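Local atomic coordinates of prephenate dehydratase:Amino acid-binding ACT (Brucella abortus, PDB entry 6VH5), a protein that probably catalyses the conversion of prephenate to 3-phenylpyruvate, carbon dioxide and water in L-phenylalanine biosynthesis, and binds phenylalanine at its ACT domain. Residues C41-P46 and Y101-H106. Numbering follows the deposited sequence.
Sequences CRNMFP and YFLPIH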
loop_
_atom_site.group_PDB
_atom_site.type_symbol
_atom_site.label_atom_id
_atom_site.label_comp_id
_atom_site.label_asym_id
_atom_site.label_seq_id
_atom_site.Cartn_x
_atom_site.Cartn_y
_atom_site.Cartn_z
ATOM N N CYS A 41 -10.461 3.127 -16.930
ATOM C CA CYS A 41 -11.391 2.241 -17.634
ATOM C C CYS A 41 -11.828 2.854 -18.961
ATOM O O CYS A 41 -11.851 2.178 -19.997
ATOM C CB CYS A 41 -12.625 1.953 -16.770
ATOM S SG CYS A 41 -12.382 1.093 -15.196
ATOM N N ARG A 42 -12.175 4.148 -18.945
ATOM C CA ARG A 42 -12.684 4.789 -20.152
ATOM C C ARG A 42 -11.588 5.011 -21.183
ATOM O O ARG A 42 -11.850 4.915 -22.389
ATOM C CB ARG A 42 -13.357 6.120 -19.802
ATOM C CG ARG A 42 -14.669 5.993 -19.047
ATOM C CD ARG A 42 -15.075 7.345 -18.498
ATOM N NE ARG A 42 -16.192 7.256 -17.568
ATOM C CZ ARG A 42 -17.439 7.612 -17.864
ATOM N NH1 ARG A 42 -17.726 8.110 -19.063
ATOM N NH2 ARG A 42 -18.392 7.493 -16.950
ATOM N N ASN A 43 -10.363 5.302 -20.737
ATOM C CA ASN A 43 -9.282 5.522 -21.690
ATOM C C ASN A 43 -8.889 4.223 -22.373
ATOM O O ASN A 43 -8.698 4.185 -23.596
ATOM C CB ASN A 43 -8.058 6.119 -20.996
ATOM C CG ASN A 43 -8.304 7.517 -20.469
ATOM O OD1 ASN A 43 -9.378 8.101 -20.672
ATOM N ND2 ASN A 43 -7.293 8.077 -19.813
ATOM N N MET A 44 -8.785 3.141 -21.604
ATOM C CA MET A 44 -8.265 1.891 -22.142
ATOM C C MET A 44 -9.344 1.038 -22.786
ATOM O O MET A 44 -9.090 0.399 -23.814
ATOM C CB MET A 44 -7.573 1.092 -21.040
ATOM C CG MET A 44 -6.790 -0.083 -21.573
ATOM S SD MET A 44 -5.761 -0.849 -20.312
ATOM C CE MET A 44 -4.977 -2.132 -21.290
ATOM N N PHE A 45 -10.544 1.028 -22.203
ATOM C CA PHE A 45 -11.679 0.250 -22.697
ATOM C C PHE A 45 -12.845 1.202 -22.955
ATOM O O PHE A 45 -13.835 1.214 -22.209
ATOM C CB PHE A 45 -12.062 -0.856 -21.711
ATOM C CG PHE A 45 -10.947 -1.829 -21.434
ATOM C CD1 PHE A 45 -10.750 -2.933 -22.256
ATOM C CD2 PHE A 45 -10.075 -1.625 -20.371
ATOM C CE1 PHE A 45 -9.707 -3.825 -22.016
ATOM C CE2 PHE A 45 -9.022 -2.511 -20.123
ATOM C CZ PHE A 45 -8.841 -3.614 -20.946
ATOM N N PRO A 46 -12.758 2.011 -24.016
ATOM C CA PRO A 46 -13.769 3.060 -24.223
ATOM C C PRO A 46 -15.176 2.528 -24.431
ATOM O O PRO A 46 -16.143 3.228 -24.108
ATOM C CB PRO A 46 -13.260 3.790 -25.477
ATOM C CG PRO A 46 -11.827 3.398 -25.607
ATOM C CD PRO A 46 -11.748 2.007 -25.084
ATOM N N TYR A 101 -1.978 -0.463 -17.343
ATOM C CA TYR A 101 -2.263 0.889 -17.811
ATOM C C TYR A 101 -1.566 1.886 -16.901
ATOM O O TYR A 101 -1.587 1.733 -15.676
ATOM C CB TYR A 101 -3.769 1.182 -17.866
ATOM C CG TYR A 101 -4.076 2.517 -18.518
ATOM C CD1 TYR A 101 -4.023 2.666 -19.901
ATOM C CD2 TYR A 101 -4.389 3.636 -17.751
ATOM C CE1 TYR A 101 -4.286 3.888 -20.503
ATOM C CE2 TYR A 101 -4.646 4.868 -18.343
ATOM C CZ TYR A 101 -4.600 4.979 -19.717
ATOM O OH TYR A 101 -4.853 6.187 -20.307
ATOM N N PHE A 102 -0.959 2.903 -17.508
ATOM C CA PHE A 102 -0.262 3.961 -16.784
ATOM C C PHE A 102 -0.988 5.276 -17.014
ATOM O O PHE A 102 -1.061 5.761 -18.149
ATOM C CB PHE A 102 1.200 4.062 -17.235
ATOM C CG PHE A 102 2.027 2.864 -16.862
ATOM C CD1 PHE A 102 1.971 1.703 -17.620
ATOM C CD2 PHE A 102 2.864 2.901 -15.757
ATOM C CE1 PHE A 102 2.724 0.598 -17.278
ATOM C CE2 PHE A 102 3.623 1.799 -15.406
ATOM C CZ PHE A 102 3.553 0.646 -16.167
ATOM N N LEU A 103 -1.503 5.860 -15.939
ATOM C CA LEU A 103 -2.283 7.093 -16.035
ATOM C C LEU A 103 -1.607 8.242 -15.296
ATOM O O LEU A 103 -1.393 8.152 -14.075
ATOM C CB LEU A 103 -3.702 6.869 -15.508
ATOM C CG LEU A 103 -4.567 8.118 -15.382
ATOM C CD1 LEU A 103 -4.976 8.598 -16.754
ATOM C CD2 LEU A 103 -5.812 7.760 -14.576
ATOM N N PRO A 104 -1.240 9.324 -15.978
ATOM C CA PRO A 104 -0.781 10.529 -15.262
ATOM C C PRO A 104 -1.909 11.121 -14.425
ATOM O O PRO A 104 -3.008 11.371 -14.926
ATOM C CB PRO A 104 -0.358 11.475 -16.391
ATOM C CG PRO A 104 -0.075 10.560 -17.560
ATOM C CD PRO A 104 -1.071 9.437 -17.435
ATOM N N ILE A 105 -1.627 11.334 -13.140
ATOM C CA ILE A 105 -2.612 11.812 -12.171
ATOM C C ILE A 105 -2.559 13.338 -12.118
ATOM O O ILE A 105 -1.499 13.921 -11.868
ATOM C CB ILE A 105 -2.353 11.203 -10.783
ATOM C CG1 ILE A 105 -2.495 9.693 -10.837
ATOM C CG2 ILE A 105 -3.312 11.771 -9.753
ATOM C CD1 ILE A 105 -3.781 9.237 -11.496
ATOM N N HIS A 106 -3.703 13.986 -12.339
ATOM C CA HIS A 106 -3.808 15.439 -12.278
ATOM C C HIS A 106 -5.069 15.843 -11.527
ATOM O O HIS A 106 -6.095 15.157 -11.589
ATOM C CB HIS A 106 -3.810 16.063 -13.680
ATOM C CG HIS A 106 -2.523 15.878 -14.421
ATOM N ND1 HIS A 106 -1.310 16.306 -13.923
ATOM C CD2 HIS A 106 -2.254 15.278 -15.605
ATOM C CE1 HIS A 106 -0.353 15.995 -14.780
ATOM N NE2 HIS A 106 -0.899 15.368 -15.806
#
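Met44 and Asn43, in the last turn of a helix, face Tyr101 and Leu103 on a strand, with the backbones nearest at Met44 and Tyr101, whose CA atoms are 7.5 Å apart. The helical turn is closed by a bond of 2.8 Å from Phe45 N to Cys41 O, and Phe45 is the first residue to leave helical angles. Tyr101 has the largest share of the contact. Its CG lies anti to the backbone N (chi1 -173°), and the ring crosses the last helical turn, roughly at right angles to its axis, from beside Met44 to Asn43. There Asn43 ND2 donates a hydrogen bond of 3.1 Å to Tyr101 OH, with an N-H...O angle of 153°. The hydroxyl lies close to the amide plane, as suits an N-H donor. Amide and ring are steeply inclined to each other, their planes 67° apart. Asn43 CB also packs against the phenol end, 3.9 Å from Tyr101 CZ. Beyond it, Leu103 CD1 touches the amide at Asn43 ND2, 3.9 Å away. Met44 packs against the CB end of the ring. Its extended chain runs past Tyr101 in the opposite direction and sets SD 3.8 Å from Tyr101 CB, near CD1. The sulfur makes an oblique Met-aromatic contact, 5.0 Å from the centroid of the Tyr101 ring. The contact packs helix 36-44 on strand 96-104, an outermost strand within this chain of the mixed sheet that also holds 49-53, 26-30, 70-77 and 193-200. This is consistent with the first subdomain of a type II periplasmic-binding-protein-like fold; strand 108-111 then enters the second sheet. Ala40 and Thr39 of the same helix touch Tyr101 and Leu103, respectively. Strand 193-200 pairs alongside, Phe196 with Tyr101 and Thr194, predicted to be essential for dehydratase activity, with Leu103; its Val198 meets Met44.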